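Local coordinates for D7 protein (Anopheles stephensi, PDB 3NHI), which binds and sequesters cysteinyl leukotrienes and thromboxane A2 analogues in mosquito saliva, blunting the host response during blood feeding, at residues Y13-C18 against N37-E42; I47-A52 against D111-Y116. One frame throughout, in Å; residues are numbered along the deposited sequence.

Interaction 1. Residues Y13-C18 against N37-E42; sequences YVYKRC and NAWRLE. With EAH ((5S,7E,9E,11Z,14Z)-5-hydroxyicosa-7,9,11,14-tetraenoic acid), chain B.
Tyr15 and Trp39 meet at about a right angle, the benzo edge of the indole pushed against the phenol in an offset edge-to-face pair. The planes stand at 74° and the six-membered rings lie 5.4 Å apart, centre to centre. The touch falls at the outer end of the phenol: Tyr15 OH sits 3.4 Å from Trp39 CH2, at the edge of the indole and in its plane, and Tyr15 CZ is 3.7 Å from Trp39 CZ2. The same hydroxyl is hydrogen-bonded to the carbonyl oxygen of Tyr131. Tyr15 reaches across from helix 8-22 with CG anti to its carbonyl carbon (chi1 -56°), which also lays one ring face over C8 of the bound hydroxyeicosatetraenoic acid.

Trp39 is the C-prime residue of a Schellman motif, its positive phi of 59° ending helix 28-37 and sending the chain off into the loop. From that turn the indole lies flat over the conjugated part of the lipid, with EAH C10 3.4 Å above the ring plane and over its centre. Its pyrrole N-H points outward from the ring edge to the 5-hydroxyl, and Trp39 NE1 donates to EAH O3 over 2.9 Å, in the plane of the indole. One flat group thus meets both the conjugated triene and the hydroxyl; Trp39 is part of the leukotriene C4 site in this odorant-binding-type fold. Arg128 adds a cation-pi contact to the same indole. Further along the tail, Leu41 brings CD2 to 3.7 Å from EAH C15, while its CD1 methyl lies near C16.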
# COMPACT_ATOMS: atom_id res chain seq x y z
N TYR A 13 0.00 3.29 2.61
CA TYR A 13 -0.10 1.90 2.18
C TYR A 13 0.53 0.96 3.20
O TYR A 13 -0.08 -0.06 3.58
CB TYR A 13 0.56 1.70 0.80
CG TYR A 13 0.44 0.26 0.34
CD1 TYR A 13 -0.64 -0.16 -0.43
CD2 TYR A 13 1.40 -0.69 0.72
CE1 TYR A 13 -0.77 -1.49 -0.81
CE2 TYR A 13 1.28 -2.01 0.35
CZ TYR A 13 0.19 -2.40 -0.43
OH TYR A 13 0.07 -3.73 -0.80
N VAL A 14 1.73 1.29 3.66
CA VAL A 14 2.40 0.50 4.69
C VAL A 14 1.56 0.40 5.96
O VAL A 14 1.34 -0.69 6.49
CB VAL A 14 3.80 1.05 5.00
CG1 VAL A 14 4.37 0.40 6.27
CG2 VAL A 14 4.71 0.83 3.81
N TYR A 15 1.07 1.53 6.46
CA TYR A 15 0.28 1.50 7.69
C TYR A 15 -0.96 0.62 7.52
O TYR A 15 -1.22 -0.25 8.36
CB TYR A 15 -0.12 2.91 8.16
CG TYR A 15 1.06 3.85 8.37
CD1 TYR A 15 2.19 3.45 9.09
CD2 TYR A 15 1.03 5.15 7.86
CE1 TYR A 15 3.27 4.30 9.28
CE2 TYR A 15 2.11 6.02 8.04
CZ TYR A 15 3.22 5.58 8.76
OH TYR A 15 4.30 6.41 8.95
N LYS A 16 -1.70 0.81 6.44
CA LYS A 16 -2.98 0.12 6.29
C LYS A 16 -2.77 -1.37 6.02
O LYS A 16 -3.51 -2.19 6.55
CB LYS A 16 -3.87 0.79 5.24
CG LYS A 16 -3.44 0.64 3.78
CD LYS A 16 -4.23 -0.44 3.03
CE LYS A 16 -3.87 -0.44 1.53
NZ LYS A 16 -4.69 -1.42 0.78
N ARG A 17 -1.76 -1.72 5.22
CA ARG A 17 -1.49 -3.13 4.96
C ARG A 17 -1.03 -3.83 6.23
O ARG A 17 -1.41 -4.98 6.49
CB ARG A 17 -0.49 -3.30 3.81
CG ARG A 17 -0.04 -4.74 3.57
CD ARG A 17 -1.21 -5.70 3.31
NE ARG A 17 -0.69 -7.00 2.88
CZ ARG A 17 -0.53 -7.36 1.61
NH1 ARG A 17 -0.85 -6.53 0.63
NH2 ARG A 17 -0.02 -8.55 1.33
N CYS A 18 -0.22 -3.15 7.04
CA CYS A 18 0.20 -3.74 8.31
C CYS A 18 -0.97 -3.91 9.27
O CYS A 18 -1.04 -4.93 9.96
CB CYS A 18 1.34 -2.95 8.94
SG CYS A 18 2.90 -3.09 8.04
N ASN A 37 -3.51 3.47 16.56
CA ASN A 37 -3.93 4.74 15.96
C ASN A 37 -3.29 5.92 16.68
O ASN A 37 -3.00 6.95 16.07
CB ASN A 37 -5.45 4.90 16.00
CG ASN A 37 -6.17 4.13 14.90
OD1 ASN A 37 -5.55 3.51 14.03
ND2 ASN A 37 -7.50 4.19 14.91
N ALA A 38 -3.07 5.76 17.99
CA ALA A 38 -2.44 6.79 18.81
C ALA A 38 -0.92 6.68 18.79
O ALA A 38 -0.23 7.37 19.54
CB ALA A 38 -2.97 6.71 20.24
N TRP A 39 -0.39 5.81 17.92
CA TRP A 39 1.06 5.58 17.80
C TRP A 39 1.69 5.11 19.12
O TRP A 39 2.81 5.50 19.48
CB TRP A 39 1.77 6.80 17.18
CG TRP A 39 1.58 6.88 15.69
CD1 TRP A 39 0.41 7.09 15.01
CD2 TRP A 39 2.60 6.73 14.69
NE1 TRP A 39 0.64 7.09 13.65
CE2 TRP A 39 1.98 6.87 13.43
CE3 TRP A 39 3.98 6.49 14.75
CZ2 TRP A 39 2.69 6.78 12.22
CZ3 TRP A 39 4.70 6.40 13.54
CH2 TRP A 39 4.05 6.55 12.30
N ARG A 40 0.95 4.28 19.83
CA ARG A 40 1.45 3.63 21.03
C ARG A 40 1.78 2.19 20.68
O ARG A 40 0.93 1.46 20.17
CB ARG A 40 0.42 3.70 22.15
CG ARG A 40 0.21 5.12 22.67
CD ARG A 40 -0.95 5.20 23.65
NE ARG A 40 -0.63 4.52 24.90
CZ ARG A 40 -1.47 4.42 25.94
NH1 ARG A 40 -2.68 4.96 25.88
NH2 ARG A 40 -1.08 3.78 27.03
N LEU A 41 3.03 1.80 20.92
CA LEU A 41 3.46 0.42 20.65
C LEU A 41 3.10 -0.49 21.81
O LEU A 41 3.97 -1.03 22.51
CB LEU A 41 4.95 0.37 20.29
CG LEU A 41 5.34 0.93 18.92
CD1 LEU A 41 6.85 0.84 18.73
CD2 LEU A 41 4.62 0.17 17.81
N GLU A 42 1.80 -0.64 22.00
CA GLU A 42 1.20 -1.36 23.11
C GLU A 42 -0.02 -2.12 22.58
O GLU A 42 -0.58 -1.73 21.55
CB GLU A 42 0.75 -0.39 24.20
CG GLU A 42 1.84 0.47 24.82
CD GLU A 42 1.28 1.64 25.60
OE1 GLU A 42 0.34 1.44 26.40
OE2 GLU A 42 1.79 2.77 25.44
O1 EAH B . -3.75 10.43 6.14
C1 EAH B . -3.50 9.71 7.14
O2 EAH B . -4.37 8.98 7.68
C2 EAH B . -2.10 9.72 7.71
C3 EAH B . -2.06 9.08 9.11
C4 EAH B . -1.71 7.60 9.04
C5 EAH B . -1.72 6.99 10.42
O3 EAH B . -0.66 7.44 11.10
C6 EAH B . -1.66 5.47 10.33
C7 EAH B . -1.51 4.83 11.70
C8 EAH B . -0.12 4.26 11.87
C9 EAH B . 0.09 3.86 13.25
C10 EAH B . 1.36 3.52 13.46
C11 EAH B . 1.51 3.13 14.86
C12 EAH B . 2.68 2.82 15.42
C13 EAH B . 3.99 2.81 14.67
C14 EAH B . 4.25 1.40 14.19
C15 EAH B . 5.43 0.79 14.24
C16 EAH B . 6.69 1.44 14.76
C17 EAH B . 7.52 1.92 13.58
C18 EAH B . 7.24 3.38 13.27
C19 EAH B . 8.35 3.97 12.42
C20 EAH B . 8.03 5.39 12.03

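Interaction 2. Residues I47-A52 against D111-Y116; sequences ITHCYA and DLYNAY. With EAH ((5S,7E,9E,11Z,14Z)-5-hydroxyicosa-7,9,11,14-tetraenoic acid), chain B.
Tyr113 lies at the centre of the packing of 47-52 on 111-116, touching His49, Thr48 and Ala52. The imidazole comes in by its CD2 corner over one face of the phenol, 3.3 Å above the plane and offset toward the rim, with His49 CD2 3.4 Å from Tyr113 CG. The two planes are inclined at 49°, so the rings meet obliquely. With CG anti to the backbone N (chi1 176°), the Tyr113 ring extends toward 47-52 and lies against all three partners.

Aliphatic groups pack around the same ring. The methyl of Thr48 approaches at a slant, CG2 lying 3.8 Å from Tyr113 CE1, while Ala52 CB comes up near the ring plane, at the edge, 4.2 Å from Tyr113 CD1.

Polar ends find partners beyond the two segments: His49 NE2 is hydrogen-bonded to Asn44 OD1, Thr48 OG1 to the carbonyl of Pro43, and the Tyr113 hydroxyl to Leu41 O.

Lipid contacts come from other side chains. Tyr51 OH, of the thromboxane A2 site, lies 3.3 Å from EAH C10, and Tyr116 OH 3.5 Å from EAH C19. The helix segments cross at 78° with their axes 8.4 Å apart, and the Cys50-Cys109 disulfide ties the same two helices together: the disulfide-braced, crossed-helix packing of the PBP/GOBP fold, here lining an eicosanoid pocket from the conjugated triene to the tail.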
# COMPACT_ATOMS: atom_id res chain seq x y z
N ILE A 47 1.33 -9.72 18.98
CA ILE A 47 0.52 -9.03 17.98
C ILE A 47 1.15 -7.67 17.67
O ILE A 47 1.43 -7.36 16.52
CB ILE A 47 -0.97 -8.90 18.43
CG1 ILE A 47 -1.61 -10.29 18.52
CG2 ILE A 47 -1.76 -8.00 17.46
CD1 ILE A 47 -2.92 -10.34 19.29
N THR A 48 1.41 -6.88 18.72
CA THR A 48 2.09 -5.61 18.55
C THR A 48 3.52 -5.78 18.04
O THR A 48 3.96 -5.02 17.18
CB THR A 48 2.10 -4.82 19.85
OG1 THR A 48 0.75 -4.66 20.30
CG2 THR A 48 2.73 -3.45 19.66
N HIS A 49 4.24 -6.79 18.54
CA HIS A 49 5.63 -6.99 18.11
C HIS A 49 5.69 -7.14 16.59
O HIS A 49 6.50 -6.48 15.93
CB HIS A 49 6.30 -8.21 18.74
CG HIS A 49 6.30 -8.21 20.24
ND1 HIS A 49 6.43 -9.38 20.97
CD2 HIS A 49 6.21 -7.21 21.15
CE1 HIS A 49 6.41 -9.09 22.26
NE2 HIS A 49 6.28 -7.78 22.39
N CYS A 50 4.84 -7.99 16.03
CA CYS A 50 4.91 -8.23 14.60
C CYS A 50 4.32 -7.09 13.79
O CYS A 50 4.73 -6.85 12.66
CB CYS A 50 4.30 -9.58 14.22
SG CYS A 50 5.26 -11.00 14.80
N TYR A 51 3.36 -6.37 14.38
CA TYR A 51 2.89 -5.14 13.76
C TYR A 51 4.04 -4.13 13.62
O TYR A 51 4.25 -3.56 12.54
CB TYR A 51 1.72 -4.54 14.53
CG TYR A 51 1.32 -3.18 14.02
CD1 TYR A 51 0.65 -3.05 12.80
CD2 TYR A 51 1.59 -2.04 14.76
CE1 TYR A 51 0.28 -1.80 12.33
CE2 TYR A 51 1.23 -0.79 14.30
CZ TYR A 51 0.58 -0.67 13.09
OH TYR A 51 0.23 0.58 12.64
N ALA A 52 4.81 -3.95 14.69
CA ALA A 52 5.97 -3.07 14.66
C ALA A 52 6.98 -3.49 13.59
O ALA A 52 7.46 -2.66 12.82
CB ALA A 52 6.63 -3.01 16.02
N ASP A 111 12.54 -9.10 18.81
CA ASP A 111 13.87 -8.48 18.82
C ASP A 111 13.81 -7.08 18.23
O ASP A 111 14.40 -6.14 18.78
CB ASP A 111 14.91 -9.35 18.10
CG ASP A 111 15.44 -10.48 18.96
OD1 ASP A 111 15.18 -10.49 20.19
OD2 ASP A 111 16.16 -11.34 18.42
N LEU A 112 13.07 -6.91 17.14
CA LEU A 112 12.94 -5.59 16.53
C LEU A 112 12.12 -4.64 17.39
O LEU A 112 12.48 -3.49 17.55
CB LEU A 112 12.39 -5.69 15.10
CG LEU A 112 13.25 -6.50 14.13
CD1 LEU A 112 12.61 -6.48 12.78
CD2 LEU A 112 14.68 -5.97 14.05
N TYR A 113 11.02 -5.14 17.95
CA TYR A 113 10.22 -4.36 18.90
C TYR A 113 11.06 -3.88 20.08
O TYR A 113 11.03 -2.70 20.42
CB TYR A 113 9.04 -5.19 19.38
CG TYR A 113 8.18 -4.53 20.44
CD1 TYR A 113 7.07 -3.77 20.09
CD2 TYR A 113 8.47 -4.70 21.80
CE1 TYR A 113 6.26 -3.18 21.05
CE2 TYR A 113 7.66 -4.10 22.78
CZ TYR A 113 6.56 -3.35 22.39
OH TYR A 113 5.76 -2.76 23.35
N ASN A 114 11.80 -4.79 20.70
CA ASN A 114 12.60 -4.43 21.87
C ASN A 114 13.66 -3.38 21.52
O ASN A 114 13.90 -2.46 22.29
CB ASN A 114 13.26 -5.66 22.50
CG ASN A 114 12.27 -6.55 23.25
OD1 ASN A 114 11.18 -6.11 23.63
ND2 ASN A 114 12.66 -7.80 23.48
N ALA A 115 14.29 -3.54 20.36
CA ALA A 115 15.31 -2.59 19.93
C ALA A 115 14.72 -1.23 19.58
O ALA A 115 15.28 -0.19 19.93
CB ALA A 115 16.09 -3.14 18.74
N TYR A 116 13.58 -1.24 18.89
CA TYR A 116 13.00 0.01 18.40
C TYR A 116 12.21 0.77 19.46
O TYR A 116 12.11 2.00 19.39
CB TYR A 116 12.18 -0.20 17.12
CG TYR A 116 11.80 1.11 16.48
CD1 TYR A 116 12.77 1.88 15.82
CD2 TYR A 116 10.50 1.61 16.57
CE1 TYR A 116 12.44 3.11 15.26
CE2 TYR A 116 10.16 2.83 16.00
CZ TYR A 116 11.13 3.57 15.36
OH TYR A 116 10.79 4.79 14.81
O1 EAH B . -3.75 10.43 6.14
C1 EAH B . -3.50 9.71 7.14
O2 EAH B . -4.37 8.98 7.68
C2 EAH B . -2.10 9.72 7.71
C3 EAH B . -2.06 9.08 9.11
C4 EAH B . -1.71 7.60 9.04
C5 EAH B . -1.72 6.99 10.42
O3 EAH B . -0.66 7.44 11.10
C6 EAH B . -1.66 5.47 10.33
C7 EAH B . -1.51 4.83 11.70
C8 EAH B . -0.12 4.26 11.87
C9 EAH B . 0.09 3.86 13.25
C10 EAH B . 1.36 3.52 13.46
C11 EAH B . 1.51 3.13 14.86
C12 EAH B . 2.68 2.82 15.42
C13 EAH B . 3.99 2.81 14.67
C14 EAH B . 4.25 1.40 14.19
C15 EAH B . 5.43 0.79 14.24
C16 EAH B . 6.69 1.44 14.76
C17 EAH B . 7.52 1.92 13.58
C18 EAH B . 7.24 3.38 13.27
C19 EAH B . 8.35 3.97 12.42
C20 EAH B . 8.03 5.39 12.03

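In the fold
Interaction 1 closes along the chain before interaction 2 opens, and their centres lie 12 Å apart on the same side of the chain's centre. Both border the same lipid: helix 8-22 and the loop after helix 28-37 contribute to the first, helices 46-58 and 109-130 to the second. They also touch directly. Tyr113 OH lies 2.6 Å from Leu41 O, a probable hydrogen bond that ties the loop of 37-42 to helix 109-130, and Cys18 CB packs 3.7 Å from Tyr51 CE1. As adjoining parts of the pocket lining, both flank the middle of the lipid; interaction 1 adds the bond to its hydroxyl, interaction 2 the Tyr116 contact near its tail end.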